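Local coordinates for protein glucose-6-phosphate 1-dehydrogenase (Kluyveromyces lactis, PDB 7E6I) that catalyses the NADP(+)-dependent oxidation of glucose 6-phosphate to 6-phosphogluconolactone, the first and probably rate-limiting step of the oxidative pentose phosphate pathway, at residues I235-I238 with R239-Q243; H245-Q248 with V249-L252; S278-H282 with D283-I287. All coordinates share one frame; numbering follows the deposited sequence.

How the contacts relate
Contacts 1 and 2 follow one another along helix 236-254, with centres about 13 Å apart, and both reach the bound glucose 6-phosphate. Contact 1 holds two sugar hydroxyls through Asp240; contact 2 presents His245, the probable proton acceptor, to the anomeric hydroxyl. Probable backbone hydrogen bonds join them, from Leu246 N to Val241 O (2.8 Å) and from Leu247 N to Met242 O (3.1 Å). Contact 3 lies farther out, at the surface turn that leads into strand 285-291. Its centre is about 15 Å from that of contact 1 and about 17 Å from that of contact 2, and it touches neither, its nearest atoms being about 5 and 8 Å away.

Contact 1 (I235-I238 with R239-Q243). With BG6 (6-O-phosphono-beta-D-glucopyranose), chain B.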
# COMPACT_ATOMS: atom_id res chain seq x y z
N ILE A 235 8.65 8.82 -13.02
CA ILE A 235 8.12 8.39 -11.73
C ILE A 235 9.24 8.42 -10.69
O ILE A 235 9.26 9.30 -9.81
CB ILE A 235 7.52 6.98 -11.80
CG1 ILE A 235 6.42 6.87 -12.86
CG2 ILE A 235 6.95 6.59 -10.45
CD1 ILE A 235 5.41 7.95 -12.80
N GLY A 236 10.16 7.45 -10.78
CA GLY A 236 11.22 7.27 -9.81
C GLY A 236 10.76 6.50 -8.58
O GLY A 236 9.58 6.40 -8.28
N ILE A 237 11.74 5.96 -7.84
CA ILE A 237 11.41 5.02 -6.77
C ILE A 237 10.71 5.73 -5.63
O ILE A 237 9.87 5.14 -4.95
CB ILE A 237 12.68 4.28 -6.28
CG1 ILE A 237 12.31 3.03 -5.49
CG2 ILE A 237 13.56 5.17 -5.42
CD1 ILE A 237 11.59 2.01 -6.31
N ILE A 238 11.04 7.00 -5.42
CA ILE A 238 10.47 7.73 -4.31
C ILE A 238 8.97 7.89 -4.50
O ILE A 238 8.18 7.54 -3.62
CB ILE A 238 11.18 9.09 -4.14
CG1 ILE A 238 12.66 8.83 -3.87
CG2 ILE A 238 10.56 9.87 -3.00
CD1 ILE A 238 13.49 10.05 -3.85
N ARG A 239 8.56 8.37 -5.67
CA ARG A 239 7.14 8.44 -5.99
C ARG A 239 6.51 7.06 -6.06
O ARG A 239 5.33 6.90 -5.73
CB ARG A 239 6.93 9.12 -7.34
CG ARG A 239 6.73 10.60 -7.28
CD ARG A 239 6.10 11.10 -8.56
NE ARG A 239 6.36 12.52 -8.70
CZ ARG A 239 7.48 13.01 -9.20
NH1 ARG A 239 8.44 12.19 -9.60
NH2 ARG A 239 7.65 14.33 -9.30
N ASP A 240 7.26 6.06 -6.51
CA ASP A 240 6.64 4.78 -6.81
C ASP A 240 6.16 4.08 -5.54
O ASP A 240 5.06 3.51 -5.53
CB ASP A 240 7.60 3.88 -7.59
CG ASP A 240 6.88 2.69 -8.24
OD1 ASP A 240 5.72 2.85 -8.69
OD2 ASP A 240 7.47 1.59 -8.29
N VAL A 241 6.97 4.07 -4.48
CA VAL A 241 6.64 3.28 -3.29
C VAL A 241 6.91 4.00 -1.98
O VAL A 241 6.39 3.61 -0.94
CB VAL A 241 7.40 1.94 -3.29
CG1 VAL A 241 7.12 1.14 -4.58
CG2 VAL A 241 8.90 2.16 -3.06
N MET A 242 7.74 5.04 -2.00
CA MET A 242 8.13 5.66 -0.73
C MET A 242 7.12 6.71 -0.27
O MET A 242 6.70 6.70 0.89
CB MET A 242 9.53 6.26 -0.82
CG MET A 242 10.56 5.30 -1.43
SD MET A 242 12.29 5.86 -1.36
CE MET A 242 12.47 6.13 0.41
N GLN A 243 6.72 7.62 -1.17
CA GLN A 243 5.70 8.62 -0.86
C GLN A 243 4.37 7.98 -0.42
O GLN A 243 3.58 8.62 0.28
CB GLN A 243 5.48 9.51 -2.09
CG GLN A 243 4.47 10.67 -1.94
CD GLN A 243 3.02 10.23 -2.15
OE1 GLN A 243 2.74 9.20 -2.77
NE2 GLN A 243 2.09 11.00 -1.59
C1 BG6 B . 3.43 -0.58 -6.89
C2 BG6 B . 4.69 -0.03 -7.56
O1 BG6 B . 2.68 0.38 -6.26
O5 BG6 B . 3.83 -1.57 -5.84
C3 BG6 B . 5.52 -1.13 -8.13
O2 BG6 B . 4.36 0.91 -8.59
C4 BG6 B . 5.93 -2.10 -7.07
O3 BG6 B . 6.74 -0.58 -8.71
C5 BG6 B . 4.70 -2.66 -6.35
O4 BG6 B . 6.69 -3.15 -7.68
C6 BG6 B . 5.04 -3.51 -5.16
O6 BG6 B . 3.83 -3.95 -4.58
P BG6 B . 3.81 -5.44 -3.85
O1P BG6 B . 4.97 -5.33 -2.88
O2P BG6 B . 4.02 -6.50 -4.90
O3P BG6 B . 2.49 -5.74 -3.13
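The guanidinium of Arg239 meets the carbonyl of Ile235 at its edge: Ile235 O lies in the plane of the group, 3.0 Å from Arg239 NH1, and accepts a hydrogen bond with an N-H...O angle of 144°. An extended chain from CG to NE carries the group back to Ile235. There NE also donates to the carbonyl of His157 and NH1 forms a salt bridge with Glu451, so the rotation of the group is fixed from several directions.

The second flat group, the carboxylate of Asp240, is directed at the substrate. Its CG is anti to the backbone N (chi1 -165°), and each oxygen receives one of two neighbouring sugar hydroxyls: O2 of the glucose 6-phosphate donates to OD1, and O3 donates to OD2. Both bonds are modelled very short, at 2.4 Å from sugar O2 to Asp240 OD1 and 2.3 Å from sugar O3 to Asp240 OD2, and their exact lengths are doubtful. Lys339 makes a long, weak ion pair with OD2.

Asp240 and its neighbours lie in the first turns of helix 236-254, in the C-terminal domain, where regular bonds such as Asp240 N to Gly236 O (2.9 Å) give way to a wider pi-type turn. Ile238 O accepts a straight bond from Gln243 N (2.9 Å, 170°) and a weak one from Met242 N. Away from the sugar, Ile238 CG1 packs on Met242 SD at 3.9 Å, the two side chains crossing obliquely. Ile238 continues onto Phe443 and Leu450 of helix 433-451, and Met242 onto Met335 of strand 333-338.

Contact 2 (H245-Q248 with V249-L252); sequences HLLQ and VLTL. With BG6 (6-O-phosphono-beta-D-glucopyranose), chain B.
His245 and Val249 are joined along the helix by the bond from Val249 N to His245 O (3.1 Å), and Val249 CG2 rests 3.6 Å from the same oxygen. With CG placed anti to the carbonyl carbon (chi1 -56°), the imidazole is swung back toward the start of the helix, where the substrate lies. There His245 NE2 and the anomeric O1 of glucose 6-phosphate are 2.8 Å apart in a nearly straight hydrogen bond (165°) that either could donate; O1 sits at the edge of the ring, near its plane.

The next shell fixes the ring. Asp182 OD1 bonds to ND1, Tyr184 stacks on the imidazole, and the ring of His183 meets it steeply. One turn further on, Gln248 is bent at chi2, and its amide is hydrogen-bonded at both ends, OE1 by Lys270 and NE2 to Glu435. Its carbonyl serves the next turn: Gln248 O accepts from Leu252 N at 3.1 Å while Thr251 CG2 packs 3.3 Å from that oxygen. On another flank, Leu247 CD1 touches Leu250 CD2 at 4.4 Å. A carboxylate behind the imidazole and the C1 hydroxyl in front are consistent with the His-Asp catalytic dyad of glucose-6-phosphate dehydrogenases.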
# COMPACT_ATOMS: atom_id res chain seq x y z
N HIS A 245 3.31 3.74 -0.15
CA HIS A 245 3.37 2.50 0.63
C HIS A 245 4.23 2.65 1.88
O HIS A 245 3.77 2.44 3.01
CB HIS A 245 3.91 1.35 -0.21
CG HIS A 245 3.14 1.12 -1.47
ND1 HIS A 245 1.77 1.27 -1.54
CD2 HIS A 245 3.54 0.76 -2.71
CE1 HIS A 245 1.36 1.00 -2.77
NE2 HIS A 245 2.42 0.69 -3.50
N LEU A 246 5.51 3.00 1.69
CA LEU A 246 6.42 3.03 2.84
C LEU A 246 6.02 4.11 3.84
O LEU A 246 6.11 3.90 5.06
CB LEU A 246 7.86 3.22 2.34
CG LEU A 246 8.45 2.08 1.49
CD1 LEU A 246 9.97 2.05 1.56
CD2 LEU A 246 7.86 0.71 1.90
N LEU A 247 5.57 5.27 3.35
CA LEU A 247 5.13 6.31 4.27
C LEU A 247 3.93 5.84 5.08
O LEU A 247 3.83 6.13 6.28
CB LEU A 247 4.79 7.59 3.51
CG LEU A 247 4.43 8.79 4.40
CD1 LEU A 247 5.55 9.04 5.42
CD2 LEU A 247 4.16 10.04 3.57
N GLN A 248 3.01 5.11 4.45
CA GLN A 248 1.87 4.55 5.17
C GLN A 248 2.33 3.69 6.34
O GLN A 248 1.90 3.89 7.48
CB GLN A 248 1.00 3.73 4.22
CG GLN A 248 0.06 4.55 3.36
CD GLN A 248 -0.98 5.30 4.17
OE1 GLN A 248 -1.22 4.99 5.34
NE2 GLN A 248 -1.61 6.30 3.57
N VAL A 249 3.21 2.72 6.06
CA VAL A 249 3.75 1.86 7.11
C VAL A 249 4.35 2.70 8.24
O VAL A 249 4.09 2.46 9.42
CB VAL A 249 4.80 0.90 6.52
CG1 VAL A 249 5.57 0.20 7.65
CG2 VAL A 249 4.14 -0.09 5.58
N LEU A 250 5.19 3.67 7.88
CA LEU A 250 5.90 4.45 8.89
C LEU A 250 4.91 5.19 9.77
O LEU A 250 5.08 5.31 10.99
CB LEU A 250 6.85 5.44 8.20
CG LEU A 250 7.60 6.43 9.08
CD1 LEU A 250 8.47 5.67 10.11
CD2 LEU A 250 8.44 7.38 8.22
N THR A 251 3.85 5.65 9.14
CA THR A 251 2.78 6.34 9.85
C THR A 251 2.12 5.43 10.89
O THR A 251 1.88 5.84 12.03
CB THR A 251 1.83 6.85 8.76
OG1 THR A 251 1.94 8.27 8.65
CG2 THR A 251 0.47 6.48 8.97
N LEU A 252 1.88 4.17 10.53
CA LEU A 252 1.34 3.22 11.48
C LEU A 252 2.31 2.93 12.62
O LEU A 252 1.87 2.60 13.73
CB LEU A 252 0.98 1.93 10.76
CG LEU A 252 -0.13 2.13 9.72
CD1 LEU A 252 -0.24 0.91 8.79
CD2 LEU A 252 -1.45 2.40 10.45
C1 BG6 B . 3.43 -0.58 -6.89
C2 BG6 B . 4.69 -0.03 -7.56
O1 BG6 B . 2.68 0.38 -6.26
O5 BG6 B . 3.83 -1.57 -5.84
C3 BG6 B . 5.52 -1.13 -8.13
O2 BG6 B . 4.36 0.91 -8.59
C4 BG6 B . 5.93 -2.10 -7.07
O3 BG6 B . 6.74 -0.58 -8.71
C5 BG6 B . 4.70 -2.66 -6.35
O4 BG6 B . 6.69 -3.15 -7.68
C6 BG6 B . 5.04 -3.51 -5.16
O6 BG6 B . 3.83 -3.95 -4.58
P BG6 B . 3.81 -5.44 -3.85
O1P BG6 B . 4.97 -5.33 -2.88
O2P BG6 B . 4.02 -6.50 -4.90
O3P BG6 B . 2.49 -5.74 -3.13

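Contact 3 (S278-H282 with D283-I287)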
# COMPACT_ATOMS: atom_id res chain seq x y z
N SER A 278 9.41 16.81 10.38
CA SER A 278 10.17 17.96 9.93
C SER A 278 10.30 17.90 8.41
O SER A 278 10.12 16.84 7.82
CB SER A 278 11.55 17.96 10.59
OG SER A 278 11.42 18.30 11.97
N PRO A 279 10.60 19.02 7.76
CA PRO A 279 10.87 18.96 6.31
C PRO A 279 12.08 18.08 6.03
O PRO A 279 13.04 18.05 6.81
CB PRO A 279 11.15 20.42 5.93
CG PRO A 279 10.55 21.24 7.02
CD PRO A 279 10.65 20.40 8.27
N ILE A 280 12.03 17.36 4.91
CA ILE A 280 13.16 16.52 4.53
C ILE A 280 14.38 17.38 4.26
O ILE A 280 14.32 18.37 3.50
CB ILE A 280 12.79 15.68 3.30
CG1 ILE A 280 11.54 14.84 3.59
CG2 ILE A 280 13.97 14.84 2.84
CD1 ILE A 280 10.92 14.24 2.38
N ASP A 281 15.49 17.02 4.89
CA ASP A 281 16.78 17.60 4.57
C ASP A 281 17.25 17.01 3.24
O ASP A 281 17.50 15.80 3.14
CB ASP A 281 17.74 17.31 5.72
CG ASP A 281 19.17 17.73 5.45
OD1 ASP A 281 19.44 18.44 4.45
OD2 ASP A 281 20.04 17.36 6.27
N HIS A 282 17.36 17.85 2.19
CA HIS A 282 17.72 17.35 0.86
C HIS A 282 19.14 16.82 0.78
O HIS A 282 19.49 16.17 -0.21
CB HIS A 282 17.53 18.44 -0.20
CG HIS A 282 16.13 18.96 -0.28
ND1 HIS A 282 15.80 20.10 -0.97
CD2 HIS A 282 14.97 18.50 0.26
CE1 HIS A 282 14.50 20.33 -0.85
NE2 HIS A 282 13.98 19.37 -0.12
N ASP A 283 19.97 17.09 1.79
CA ASP A 283 21.29 16.50 1.86
C ASP A 283 21.30 15.16 2.56
O ASP A 283 22.21 14.36 2.32
CB ASP A 283 22.26 17.44 2.59
CG ASP A 283 22.80 18.54 1.69
OD1 ASP A 283 23.29 18.23 0.57
OD2 ASP A 283 22.72 19.72 2.10
N ASP A 284 20.32 14.88 3.42
CA ASP A 284 20.31 13.64 4.18
C ASP A 284 19.68 12.51 3.36
O ASP A 284 18.67 11.91 3.72
CB ASP A 284 19.57 13.83 5.50
CG ASP A 284 19.72 12.65 6.41
OD1 ASP A 284 20.73 11.93 6.23
OD2 ASP A 284 18.85 12.43 7.28
N ILE A 285 20.35 12.20 2.25
CA ILE A 285 19.77 11.40 1.17
C ILE A 285 20.85 10.55 0.52
O ILE A 285 22.03 10.92 0.48
CB ILE A 285 19.10 12.34 0.16
CG1 ILE A 285 17.60 12.17 0.23
CG2 ILE A 285 19.66 12.21 -1.27
CD1 ILE A 285 16.98 13.29 0.98
N LEU A 286 20.45 9.38 0.04
CA LEU A 286 21.35 8.47 -0.67
C LEU A 286 20.60 7.97 -1.89
O LEU A 286 19.60 7.25 -1.77
CB LEU A 286 21.79 7.31 0.21
CG LEU A 286 23.17 6.69 -0.03
CD1 LEU A 286 23.08 5.18 -0.23
CD2 LEU A 286 23.86 7.34 -1.21
N ILE A 287 21.07 8.34 -3.07
CA ILE A 287 20.32 8.24 -4.31
C ILE A 287 21.13 7.42 -5.30
O ILE A 287 22.34 7.63 -5.44
CB ILE A 287 20.00 9.66 -4.82
CG1 ILE A 287 18.49 9.87 -4.82
CG2 ILE A 287 20.69 10.06 -6.09
CD1 ILE A 287 17.97 9.82 -3.42
O HOH W 1 21.69 20.57 5.16
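Asp281 holds its CG in the anti position relative to the main-chain nitrogen (chi1 174°), which leans the carboxylate forward over the residues that follow and brings Asp281 OD1 to within 3.0 Å of Asp283 N. The bond is fairly straight at 157°, although the N-H comes from above the carboxylate plane. It forms an Asx turn laid on the type I beta turn that runs from Asp281 to Asp284, whose own closing bond is Asp284 N to Asp281 O, also 3.0 Å. Asp284 then centres an inverse gamma turn, and the chain enters strand 285-291 of the mixed sheet.

On the inner side, Ile285 points its side chain toward the turn: its CD1 lies 3.4 Å from Asp281 O and 3.9 Å from Ile280 CG2, the two isoleucines crossing at about a right angle. Both continue onto Ile319 of strand 316-321, while the ring of His282 stacks on Tyr449 and Asp284 OD2 bonds to His478.

Two carboxylates gather on the exposed side. The planes of those of Asp281 and Asp283 are nearly perpendicular, and Asp281 OD1 and Asp283 OD2, 4.2 Å apart, are like charges that would probably repel. A water donates to both oxygens, at 3.2 Å to Asp281 OD1 and, weakly, at 3.3 Å to Asp283 OD2.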